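Local coordinates for protein superoxide dismutase (Anaplasma phagocytophilum, PDB 3JS4) that probably destroys superoxide radicals, converting them into oxygen and hydrogen peroxide by alternately reducing and oxidising an active-site iron ion, at residues Met123-Phe134 / Leu153-Val164. Sequence-based numbering, arbitrary orientation.
Sequences MIEHSFGSVEGF and LVYDEDAKALKV
Leu153 CD1 touches two aromatic rings of the other segment from the same side, Phe134 CE1 at 3.9 Å and Phe128 CZ at 4.0 Å; with CG anti to the backbone N, leucine is long enough to bring one methyl to both. The chain then turns back through a beta hairpin. Asp156 OD2 accepts from Ala159 N in an Asx motif, met from above the carboxylate plane, and Lys160 and Ala161 together face Asp156 as a G1 beta bulge; Lys160 has the positive phi usual there. Ala161, with its small side chain, lets the helix come close: its CB is 3.5 Å from Ser127 OG.

At Leu162 the strand meets helix 123-128 through a polar bond. Leu162 N donates to Ser127 OG (2.9 Å, 146° at the hydrogen), while that hydroxyl donates to Met123 O at 2.7 Å. Serine fits because OG, turned beside its own backbone N (chi1 -47°), can serve strand and helix at once; Ser127 N and OG reach Met123 O from opposite faces of its carbonyl plane. Leu162 buries the most surface here: CG meets Met123 CG at 3.7 Å, CD1 Ile124 CD1, and CB Phe128 CE2. Lys163 points away, yet its long chain carries NZ to a water that bridges Ser127 O and Leu162 O. Compact, beta-branched Val164 presents CG2 to Phe134 CE1 and, at 3.9 Å, to Phe128 CE1. The broad Phe128 ring thus spans Leu162 to Val164, with Phe134 CD1 over one face and Ser127 CB over the other, both offset toward the rim.

Helix 123-128 crosses strand 161-164 at -62°, their axes 7.1 Å apart. It packs against the outermost strand, within this chain, of the C-terminal domain's antiparallel sheet, away from the iron; strand 149-156 pairs onward with strand 179-186, Trp214 of helix 214-223 covers Leu153 and Ile124, and Phe138 of helix 131-144 touches Val164.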
loop_
_atom_site.group_PDB
_atom_site.type_symbol
_atom_site.label_atom_id
_atom_site.label_comp_id
_atom_site.label_asym_id
_atom_site.label_seq_id
_atom_site.Cartn_x
_atom_site.Cartn_y
_atom_site.Cartn_z
ATOM N N MET A 123 -19.246 -10.023 -0.115
ATOM C CA MET A 123 -18.868 -8.625 -0.135
ATOM C C MET A 123 -18.193 -8.254 -1.457
ATOM O O MET A 123 -18.424 -7.169 -1.982
ATOM C CB MET A 123 -17.952 -8.309 1.032
ATOM C CG MET A 123 -17.747 -6.846 1.245
ATOM S SD MET A 123 -17.049 -6.567 2.866
ATOM C CE MET A 123 -18.556 -6.579 3.838
ATOM N N ILE A 124 -17.366 -9.159 -1.983
ATOM C CA ILE A 124 -16.697 -8.944 -3.266
ATOM C C ILE A 124 -17.742 -8.880 -4.383
ATOM O O ILE A 124 -17.727 -7.979 -5.213
ATOM C CB ILE A 124 -15.644 -10.062 -3.576
ATOM C CG1 ILE A 124 -14.404 -9.933 -2.694
ATOM C CG2 ILE A 124 -15.244 -10.051 -5.056
ATOM C CD1 ILE A 124 -13.423 -8.866 -3.147
ATOM N N GLU A 125 -18.647 -9.851 -4.380
ATOM C CA GLU A 125 -19.727 -9.949 -5.364
ATOM C C GLU A 125 -20.679 -8.770 -5.321
ATOM O O GLU A 125 -21.037 -8.226 -6.363
ATOM C CB GLU A 125 -20.487 -11.272 -5.196
ATOM C CG GLU A 125 -20.049 -12.322 -6.197
ATOM C CD GLU A 125 -20.233 -13.757 -5.718
ATOM O OE1 GLU A 125 -21.232 -14.057 -5.032
ATOM O OE2 GLU A 125 -19.373 -14.592 -6.056
ATOM N N HIS A 126 -21.092 -8.396 -4.110
ATOM C CA HIS A 126 -21.897 -7.203 -3.867
ATOM C C HIS A 126 -21.246 -5.927 -4.403
ATOM O O HIS A 126 -21.913 -5.126 -5.054
ATOM C CB HIS A 126 -22.190 -7.063 -2.363
ATOM C CG HIS A 126 -22.774 -5.738 -1.971
ATOM N ND1 HIS A 126 -24.009 -5.307 -2.408
ATOM C CD2 HIS A 126 -22.297 -4.759 -1.164
ATOM C CE1 HIS A 126 -24.263 -4.114 -1.899
ATOM N NE2 HIS A 126 -23.239 -3.759 -1.142
ATOM N N SER A 127 -19.945 -5.755 -4.149
ATOM C CA SER A 127 -19.254 -4.508 -4.491
ATOM C C SER A 127 -18.818 -4.413 -5.956
ATOM O O SER A 127 -18.852 -3.324 -6.532
ATOM C CB SER A 127 -18.046 -4.255 -3.569
ATOM O OG SER A 127 -18.369 -4.459 -2.195
ATOM N N PHE A 128 -18.406 -5.537 -6.549
ATOM C CA PHE A 128 -17.870 -5.535 -7.915
ATOM C C PHE A 128 -18.594 -6.428 -8.921
ATOM O O PHE A 128 -18.097 -6.607 -10.039
ATOM C CB PHE A 128 -16.381 -5.932 -7.901
ATOM C CG PHE A 128 -15.545 -5.101 -6.989
ATOM C CD1 PHE A 128 -15.171 -3.810 -7.349
ATOM C CD2 PHE A 128 -15.139 -5.598 -5.760
ATOM C CE1 PHE A 128 -14.391 -3.019 -6.493
ATOM C CE2 PHE A 128 -14.363 -4.825 -4.897
ATOM C CZ PHE A 128 -13.999 -3.521 -5.261
ATOM N N GLY A 129 -19.729 -7.010 -8.539
ATOM C CA GLY A 129 -20.466 -7.911 -9.431
ATOM C C GLY A 129 -19.970 -9.350 -9.363
ATOM O O GLY A 129 -20.780 -10.285 -9.343
ATOM N N SER A 130 -18.639 -9.523 -9.328
ATOM C CA SER A 130 -17.979 -10.847 -9.279
ATOM C C SER A 130 -16.478 -10.709 -8.982
ATOM O O SER A 130 -15.933 -9.601 -8.948
ATOM C CB SER A 130 -18.142 -11.590 -10.603
ATOM O OG SER A 130 -17.411 -10.941 -11.631
ATOM N N VAL A 131 -15.809 -11.840 -8.790
ATOM C CA VAL A 131 -14.353 -11.834 -8.653
ATOM C C VAL A 131 -13.713 -11.165 -9.878
ATOM O O VAL A 131 -12.891 -10.245 -9.740
ATOM C CB VAL A 131 -13.803 -13.261 -8.421
ATOM C CG1 VAL A 131 -12.300 -13.263 -8.418
ATOM C CG2 VAL A 131 -14.344 -13.812 -7.089
ATOM N N GLU A 132 -14.117 -11.601 -11.069
ATOM C CA GLU A 132 -13.577 -11.041 -12.310
ATOM C C GLU A 132 -13.819 -9.509 -12.376
ATOM O O GLU A 132 -12.933 -8.760 -12.803
ATOM C CB GLU A 132 -14.115 -11.802 -13.538
ATOM C CG GLU A 132 -13.571 -11.325 -14.888
ATOM C CD GLU A 132 -14.159 -12.086 -16.093
ATOM O OE1 GLU A 132 -15.202 -12.767 -15.955
ATOM O OE2 GLU A 132 -13.561 -12.005 -17.192
ATOM N N GLY A 133 -14.981 -9.057 -11.903
ATOM C CA GLY A 133 -15.283 -7.614 -11.755
ATOM C C GLY A 133 -14.286 -6.878 -10.853
ATOM O O GLY A 133 -13.865 -5.750 -11.152
ATOM N N PHE A 134 -13.909 -7.508 -9.741
ATOM C CA PHE A 134 -12.858 -6.959 -8.918
ATOM C C PHE A 134 -11.512 -6.878 -9.675
ATOM O O PHE A 134 -10.881 -5.806 -9.711
ATOM C CB PHE A 134 -12.696 -7.731 -7.592
ATOM C CG PHE A 134 -11.392 -7.448 -6.900
ATOM C CD1 PHE A 134 -11.168 -6.212 -6.285
ATOM C CD2 PHE A 134 -10.376 -8.396 -6.887
ATOM C CE1 PHE A 134 -9.949 -5.929 -5.670
ATOM C CE2 PHE A 134 -9.160 -8.120 -6.278
ATOM C CZ PHE A 134 -8.947 -6.899 -5.655
ATOM N N LEU A 153 -7.346 -1.271 -2.356
ATOM C CA LEU A 153 -8.643 -1.857 -2.034
ATOM C C LEU A 153 -9.059 -1.246 -0.699
ATOM O O LEU A 153 -8.306 -1.301 0.283
ATOM C CB LEU A 153 -8.581 -3.396 -1.930
ATOM C CG LEU A 153 -9.877 -4.122 -1.540
ATOM C CD1 LEU A 153 -11.015 -3.778 -2.538
ATOM C CD2 LEU A 153 -9.687 -5.656 -1.442
ATOM N N VAL A 154 -10.233 -0.633 -0.664
ATOM C CA VAL A 154 -10.694 0.018 0.563
ATOM C C VAL A 154 -12.100 -0.392 0.904
ATOM O O VAL A 154 -12.841 -0.864 0.019
ATOM C CB VAL A 154 -10.658 1.580 0.470
ATOM C CG1 VAL A 154 -9.243 2.061 0.159
ATOM C CG2 VAL A 154 -11.686 2.110 -0.575
ATOM N N TYR A 155 -12.469 -0.208 2.177
ATOM C CA TYR A 155 -13.871 -0.247 2.565
ATOM C C TYR A 155 -14.401 1.177 2.742
ATOM O O TYR A 155 -13.913 1.932 3.582
ATOM C CB TYR A 155 -14.095 -1.075 3.834
ATOM C CG TYR A 155 -15.551 -1.101 4.252
ATOM C CD1 TYR A 155 -16.454 -1.951 3.631
ATOM C CD2 TYR A 155 -16.028 -0.245 5.244
ATOM C CE1 TYR A 155 -17.790 -1.969 3.997
ATOM C CE2 TYR A 155 -17.375 -0.245 5.617
ATOM C CZ TYR A 155 -18.240 -1.113 4.987
ATOM O OH TYR A 155 -19.565 -1.138 5.336
ATOM N N ASP A 156 -15.404 1.520 1.938
ATOM C CA ASP A 156 -15.990 2.848 1.893
ATOM C C ASP A 156 -17.187 2.839 2.832
ATOM O O ASP A 156 -18.213 2.200 2.548
ATOM C CB ASP A 156 -16.419 3.175 0.452
ATOM C CG ASP A 156 -17.018 4.569 0.299
ATOM O OD1 ASP A 156 -16.568 5.297 -0.606
ATOM O OD2 ASP A 156 -17.931 4.942 1.062
ATOM N N GLU A 157 -17.039 3.539 3.954
ATOM C CA GLU A 157 -18.068 3.559 4.997
ATOM C C GLU A 157 -19.407 4.144 4.563
ATOM O O GLU A 157 -20.446 3.746 5.089
ATOM C CB GLU A 157 -17.557 4.280 6.239
ATOM C CG GLU A 157 -16.534 3.449 7.003
ATOM C CD GLU A 157 -15.702 4.275 7.982
ATOM O OE1 GLU A 157 -16.143 5.387 8.362
ATOM O OE2 GLU A 157 -14.604 3.803 8.363
ATOM N N ASP A 158 -19.392 5.081 3.616
ATOM C CA ASP A 158 -20.645 5.710 3.151
ATOM C C ASP A 158 -21.414 4.871 2.135
ATOM O O ASP A 158 -22.639 4.959 2.064
ATOM C CB ASP A 158 -20.395 7.118 2.601
ATOM C CG ASP A 158 -19.959 8.100 3.685
ATOM O OD1 ASP A 158 -20.282 7.866 4.878
ATOM O OD2 ASP A 158 -19.301 9.113 3.343
ATOM N N ALA A 159 -20.689 4.068 1.352
ATOM C CA ALA A 159 -21.284 3.188 0.342
ATOM C C ALA A 159 -21.634 1.821 0.910
ATOM O O ALA A 159 -22.432 1.089 0.316
ATOM C CB ALA A 159 -20.347 3.027 -0.853
ATOM N N LYS A 160 -21.038 1.498 2.062
ATOM C CA LYS A 160 -21.095 0.171 2.673
ATOM C C LYS A 160 -20.641 -0.923 1.709
ATOM O O LYS A 160 -21.300 -1.957 1.561
ATOM C CB LYS A 160 -22.490 -0.134 3.249
ATOM C CG LYS A 160 -22.620 0.194 4.716
ATOM C CD LYS A 160 -23.085 1.613 4.944
ATOM C CE LYS A 160 -22.684 2.090 6.325
ATOM N NZ LYS A 160 -22.214 0.973 7.194
ATOM N N ALA A 161 -19.511 -0.688 1.045
ATOM C CA ALA A 161 -19.031 -1.606 0.035
ATOM C C ALA A 161 -17.536 -1.415 -0.106
ATOM O O ALA A 161 -17.002 -0.388 0.328
ATOM C CB ALA A 161 -19.739 -1.347 -1.300
ATOM N N LEU A 162 -16.876 -2.428 -0.667
ATOM C CA LEU A 162 -15.486 -2.343 -1.064
ATOM C C LEU A 162 -15.414 -1.462 -2.308
ATOM O O LEU A 162 -16.362 -1.415 -3.102
ATOM C CB LEU A 162 -14.920 -3.736 -1.363
ATOM C CG LEU A 162 -15.018 -4.805 -0.262
ATOM C CD1 LEU A 162 -14.579 -6.157 -0.824
ATOM C CD2 LEU A 162 -14.151 -4.453 0.961
ATOM N N LYS A 163 -14.312 -0.729 -2.439
ATOM C CA LYS A 163 -14.034 0.083 -3.616
ATOM C C LYS A 163 -12.559 -0.070 -3.970
ATOM O O LYS A 163 -11.742 -0.383 -3.103
ATOM C CB LYS A 163 -14.302 1.563 -3.330
ATOM C CG LYS A 163 -15.759 1.957 -3.023
ATOM C CD LYS A 163 -16.648 1.873 -4.227
ATOM C CE LYS A 163 -18.118 2.068 -3.835
ATOM N NZ LYS A 163 -18.981 1.978 -5.039
ATOM N N VAL A 164 -12.222 0.166 -5.237
ATOM C CA VAL A 164 -10.824 0.368 -5.627
ATOM C C VAL A 164 -10.606 1.855 -5.945
ATOM O O VAL A 164 -11.386 2.447 -6.711
ATOM C CB VAL A 164 -10.458 -0.496 -6.827
ATOM C CG1 VAL A 164 -9.003 -0.229 -7.256
ATOM C CG2 VAL A 164 -10.656 -2.009 -6.498
HETATM O O HOH W 1 -18.465 -1.153 -5.121
#